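Local structure of lipoprotein (Mycoplasma mycoides subsp. capri, 7ADK) at residues Y335-N346 / S359-S370. The protein probably acts as a surface-anchored protease of the PA (chymotrypsin-like) clan, like the related mycoplasma enzymes that cleave immunoglobulins. Sequence-based numbering, arbitrary orientation.
Sequences YISAQLTQLRLN and SQTQPDKTTILS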
loop_
_atom_site.group_PDB
_atom_site.type_symbol
_atom_site.label_atom_id
_atom_site.label_comp_id
_atom_site.label_asym_id
_atom_site.label_seq_id
_atom_site.Cartn_x
_atom_site.Cartn_y
_atom_site.Cartn_z
ATOM N N TYR B 335 25.406 -16.432 -22.557
ATOM C CA TYR B 335 26.615 -17.246 -22.462
ATOM C C TYR B 335 27.522 -16.854 -21.299
ATOM O O TYR B 335 27.763 -17.696 -20.441
ATOM C CB TYR B 335 27.412 -17.253 -23.773
ATOM C CG TYR B 335 26.816 -18.073 -24.893
ATOM C CD1 TYR B 335 26.357 -19.377 -24.641
ATOM C CD2 TYR B 335 26.773 -17.562 -26.204
ATOM C CE1 TYR B 335 25.814 -20.147 -25.675
ATOM C CE2 TYR B 335 26.278 -18.353 -27.256
ATOM C CZ TYR B 335 25.794 -19.646 -26.989
ATOM O OH TYR B 335 25.325 -20.407 -28.000
ATOM N N ILE B 336 28.069 -15.635 -21.239
ATOM C CA ILE B 336 29.135 -15.333 -20.261
ATOM C C ILE B 336 28.667 -15.458 -18.796
ATOM O O ILE B 336 29.442 -15.882 -17.943
ATOM C CB ILE B 336 29.865 -14.004 -20.591
ATOM C CG1 ILE B 336 31.142 -13.755 -19.759
ATOM C CG2 ILE B 336 28.958 -12.789 -20.451
ATOM C CD1 ILE B 336 32.218 -14.818 -19.944
ATOM N N SER B 337 27.387 -15.222 -18.499
ATOM C CA SER B 337 26.817 -15.493 -17.169
ATOM C C SER B 337 26.793 -16.996 -16.841
ATOM O O SER B 337 27.254 -17.408 -15.777
ATOM C CB SER B 337 25.413 -14.888 -17.054
ATOM O OG SER B 337 24.535 -15.384 -18.043
ATOM N N ALA B 338 26.321 -17.836 -17.767
ATOM C CA ALA B 338 26.292 -19.287 -17.602
ATOM C C ALA B 338 27.710 -19.874 -17.493
ATOM O O ALA B 338 27.987 -20.687 -16.614
ATOM C CB ALA B 338 25.507 -19.887 -18.765
ATOM N N GLN B 339 28.637 -19.389 -18.320
ATOM C CA GLN B 339 30.070 -19.688 -18.246
ATOM C C GLN B 339 30.668 -19.351 -16.864
ATOM O O GLN B 339 31.399 -20.174 -16.323
ATOM C CB GLN B 339 30.819 -18.921 -19.342
ATOM C CG GLN B 339 30.517 -19.373 -20.782
ATOM C CD GLN B 339 31.389 -20.520 -21.275
ATOM O OE1 GLN B 339 32.005 -21.267 -20.530
ATOM N NE2 GLN B 339 31.484 -20.704 -22.559
ATOM N N LEU B 340 30.327 -18.217 -16.238
ATOM C CA LEU B 340 30.850 -17.874 -14.910
ATOM C C LEU B 340 30.389 -18.843 -13.799
ATOM O O LEU B 340 31.093 -19.019 -12.803
ATOM C CB LEU B 340 30.531 -16.404 -14.605
ATOM C CG LEU B 340 31.084 -15.876 -13.268
ATOM C CD1 LEU B 340 32.586 -16.050 -13.119
ATOM C CD2 LEU B 340 30.765 -14.397 -13.121
ATOM N N THR B 341 29.255 -19.533 -13.954
ATOM C CA THR B 341 28.927 -20.657 -13.056
ATOM C C THR B 341 29.914 -21.815 -13.252
ATOM O O THR B 341 30.539 -22.278 -12.302
ATOM C CB THR B 341 27.464 -21.132 -13.165
ATOM O OG1 THR B 341 27.221 -21.893 -14.319
ATOM C CG2 THR B 341 26.444 -20.004 -13.144
ATOM N N GLN B 342 30.137 -22.244 -14.496
ATOM C CA GLN B 342 31.007 -23.379 -14.811
ATOM C C GLN B 342 32.498 -23.074 -14.540
ATOM O O GLN B 342 33.225 -23.960 -14.101
ATOM C CB GLN B 342 30.721 -23.848 -16.250
ATOM C CG GLN B 342 29.319 -24.482 -16.351
ATOM C CD GLN B 342 28.849 -24.807 -17.762
ATOM O OE1 GLN B 342 29.141 -24.142 -18.733
ATOM N NE2 GLN B 342 28.083 -25.848 -17.941
ATOM N N LEU B 343 32.936 -21.820 -14.687
ATOM C CA LEU B 343 34.263 -21.309 -14.343
ATOM C C LEU B 343 34.560 -21.525 -12.854
ATOM O O LEU B 343 35.574 -22.125 -12.506
ATOM C CB LEU B 343 34.323 -19.825 -14.763
ATOM C CG LEU B 343 35.686 -19.114 -14.638
ATOM C CD1 LEU B 343 35.722 -17.909 -15.568
ATOM C CD2 LEU B 343 35.977 -18.598 -13.237
ATOM N N ARG B 344 33.644 -21.114 -11.972
ATOM C CA ARG B 344 33.751 -21.317 -10.521
ATOM C C ARG B 344 33.601 -22.782 -10.119
ATOM O O ARG B 344 34.351 -23.251 -9.265
ATOM C CB ARG B 344 32.725 -20.430 -9.812
ATOM C CG ARG B 344 33.154 -18.961 -9.859
ATOM C CD ARG B 344 32.117 -18.039 -9.231
ATOM N NE ARG B 344 30.894 -17.967 -10.037
ATOM C CZ ARG B 344 29.750 -17.436 -9.680
ATOM N NH1 ARG B 344 28.744 -17.453 -10.489
ATOM N NH2 ARG B 344 29.571 -16.884 -8.527
ATOM N N LEU B 345 32.698 -23.539 -10.740
ATOM C CA LEU B 345 32.557 -24.975 -10.470
ATOM C C LEU B 345 33.819 -25.780 -10.841
ATOM O O LEU B 345 34.104 -26.780 -10.189
ATOM C CB LEU B 345 31.316 -25.529 -11.178
ATOM C CG LEU B 345 29.960 -25.032 -10.648
ATOM C CD1 LEU B 345 28.862 -25.383 -11.641
ATOM C CD2 LEU B 345 29.614 -25.646 -9.308
ATOM N N ASN B 346 34.616 -25.324 -11.815
ATOM C CA ASN B 346 35.916 -25.903 -12.172
ATOM C C ASN B 346 37.068 -25.577 -11.179
ATOM O O ASN B 346 38.207 -25.947 -11.461
ATOM C CB ASN B 346 36.266 -25.515 -13.632
ATOM C CG ASN B 346 35.371 -26.120 -14.710
ATOM O OD1 ASN B 346 34.740 -27.143 -14.545
ATOM N ND2 ASN B 346 35.327 -25.553 -15.881
ATOM N N SER B 359 28.309 -30.753 -19.758
ATOM C CA SER B 359 27.487 -29.548 -19.541
ATOM C C SER B 359 28.108 -28.281 -20.151
ATOM O O SER B 359 27.399 -27.330 -20.456
ATOM C CB SER B 359 27.186 -29.353 -18.051
ATOM O OG SER B 359 28.298 -28.839 -17.342
ATOM N N GLN B 360 29.412 -28.270 -20.439
ATOM C CA GLN B 360 30.047 -27.271 -21.306
ATOM C C GLN B 360 29.771 -27.516 -22.808
ATOM O O GLN B 360 30.381 -26.877 -23.662
ATOM C CB GLN B 360 31.547 -27.153 -20.985
ATOM C CG GLN B 360 31.835 -26.484 -19.630
ATOM C CD GLN B 360 32.461 -25.104 -19.833
ATOM O OE1 GLN B 360 33.668 -24.959 -19.962
ATOM N NE2 GLN B 360 31.674 -24.060 -19.904
ATOM N N THR B 361 28.801 -28.363 -23.172
ATOM C CA THR B 361 28.111 -28.256 -24.475
ATOM C C THR B 361 27.066 -27.136 -24.500
ATOM O O THR B 361 26.565 -26.823 -25.576
ATOM C CB THR B 361 27.438 -29.560 -24.921
ATOM O OG1 THR B 361 26.466 -29.974 -23.991
ATOM C CG2 THR B 361 28.457 -30.676 -25.143
ATOM N N GLN B 362 26.764 -26.490 -23.364
ATOM C CA GLN B 362 25.865 -25.335 -23.324
ATOM C C GLN B 362 26.308 -24.158 -24.223
ATOM O O GLN B 362 25.429 -23.633 -24.909
ATOM C CB GLN B 362 25.478 -24.960 -21.881
ATOM C CG GLN B 362 26.518 -24.253 -20.996
ATOM C CD GLN B 362 26.666 -22.746 -21.212
ATOM O OE1 GLN B 362 25.990 -22.105 -21.999
ATOM N NE2 GLN B 362 27.597 -22.126 -20.535
ATOM N N PRO B 363 27.608 -23.802 -24.382
ATOM C CA PRO B 363 28.029 -22.962 -25.499
ATOM C C PRO B 363 27.856 -23.664 -26.852
ATOM O O PRO B 363 27.200 -23.147 -27.745
ATOM C CB PRO B 363 29.482 -22.565 -25.223
ATOM C CG PRO B 363 29.993 -23.681 -24.324
ATOM C CD PRO B 363 28.754 -24.037 -23.514
ATOM N N ASP B 364 28.422 -24.853 -27.035
ATOM C CA ASP B 364 28.648 -25.398 -28.377
ATOM C C ASP B 364 27.384 -25.881 -29.094
ATOM O O ASP B 364 27.113 -25.399 -30.193
ATOM C CB ASP B 364 29.747 -26.468 -28.361
ATOM C CG ASP B 364 31.147 -25.915 -28.084
ATOM O OD1 ASP B 364 31.298 -24.733 -27.720
ATOM O OD2 ASP B 364 32.123 -26.672 -28.249
ATOM N N LYS B 365 26.555 -26.754 -28.506
ATOM C CA LYS B 365 25.368 -27.278 -29.217
ATOM C C LYS B 365 24.272 -26.225 -29.421
ATOM O O LYS B 365 23.412 -26.384 -30.284
ATOM C CB LYS B 365 24.865 -28.594 -28.593
ATOM C CG LYS B 365 23.948 -28.492 -27.358
ATOM C CD LYS B 365 22.460 -28.651 -27.715
ATOM C CE LYS B 365 21.594 -28.630 -26.449
ATOM N NZ LYS B 365 20.187 -28.986 -26.740
ATOM N N THR B 366 24.327 -25.128 -28.661
ATOM C CA THR B 366 23.458 -23.954 -28.828
ATOM C C THR B 366 24.083 -22.872 -29.721
ATOM O O THR B 366 23.371 -21.990 -30.189
ATOM C CB THR B 366 23.053 -23.339 -27.484
ATOM O OG1 THR B 366 24.113 -22.601 -26.949
ATOM C CG2 THR B 366 22.619 -24.349 -26.430
ATOM N N THR B 367 25.389 -22.911 -30.014
ATOM C CA THR B 367 26.055 -21.964 -30.931
ATOM C C THR B 367 25.514 -22.127 -32.340
ATOM O O THR B 367 25.166 -21.135 -32.967
ATOM C CB THR B 367 27.586 -22.097 -30.951
ATOM O OG1 THR B 367 28.116 -21.658 -29.729
ATOM C CG2 THR B 367 28.255 -21.234 -32.005
ATOM N N ILE B 368 25.350 -23.360 -32.819
ATOM C CA ILE B 368 24.728 -23.609 -34.128
ATOM C C ILE B 368 23.274 -23.110 -34.207
ATOM O O ILE B 368 22.887 -22.492 -35.194
ATOM C CB ILE B 368 24.862 -25.091 -34.532
ATOM C CG1 ILE B 368 24.278 -26.074 -33.500
ATOM C CG2 ILE B 368 26.328 -25.407 -34.826
ATOM C CD1 ILE B 368 24.082 -27.490 -34.019
ATOM N N LEU B 369 22.471 -23.290 -33.158
ATOM C CA LEU B 369 21.084 -22.816 -33.122
ATOM C C LEU B 369 21.025 -21.285 -33.055
ATOM O O LEU B 369 20.280 -20.640 -33.789
ATOM C CB LEU B 369 20.318 -23.446 -31.943
ATOM C CG LEU B 369 20.330 -24.984 -31.841
ATOM C CD1 LEU B 369 19.464 -25.431 -30.669
ATOM C CD2 LEU B 369 19.822 -25.662 -33.103
ATOM N N SER B 370 21.879 -20.685 -32.227
ATOM C CA SER B 370 22.015 -19.233 -32.100
ATOM C C SER B 370 22.737 -18.564 -33.278
ATOM O O SER B 370 22.785 -17.349 -33.329
ATOM C CB SER B 370 22.609 -18.851 -30.745
ATOM O OG SER B 370 23.921 -19.319 -30.599
#
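The ring of Tyr-335 is met from the other helix along its edge: Gln-362 OE1 and Thr-366 OG1 lie in the ring plane, with Gln-362 O and Ser-370 OG close to it, while Pro-363 approaches obliquely. The amide of Gln-342 is instead approached at its OE1 from both faces, by Gln-360 NE2 at 2.8 Å and by Gln-362 NE2 at 3.1 Å. Neither donor lies in the carbonyl plane. The Gln-360 amide stands nearly upright on that of Gln-342, the planes 82° apart, and its same NE2 also reaches Gln-339 OE1, at 2.9 Å, so one amide nitrogen bridges two glutamines a helical turn apart. Gln-342 uses its other end too: NE2 gives a hydrogen bond to Ser-359 O at 3.0 Å, arriving steeply above that carbonyl, whose opposite face takes Gln-362 N.

These residues join the two arms of a helical hairpin, helices 329-345 and 361-375, which lies in the chain between two paired strands, 289-293 and 421-433, and probably forms part of an insertion into the protease fold; the centre of the contact lies about 47 Å from the centre of the chain. The axes of segments 335-345 and 361-370 come within 10.5 Å at closest and run at 154°, nearly antiparallel, and the packing is knobs-into-holes from both sides. Gln-362, with CG tucked between its backbone N and carbonyl carbon (chi1 75°) and the chain bent again beyond it, sits among Tyr-335, Ala-338, Gln-339 and Gln-342, with its NE2 beside the methyl of Ala-338. Reciprocally, Tyr-335 enters a hole formed by Pro-363, Thr-366, Thr-367 and Ser-370. Its OH donates to Thr-366 OG1 at 2.7 Å, and that hydroxyl donates onward to Gln-362 O, anchoring the ring tip to the helix backbone. Beside them, the amide nitrogen of Gln-339 rests against Pro-363, NE2 to CG 3.8 Å.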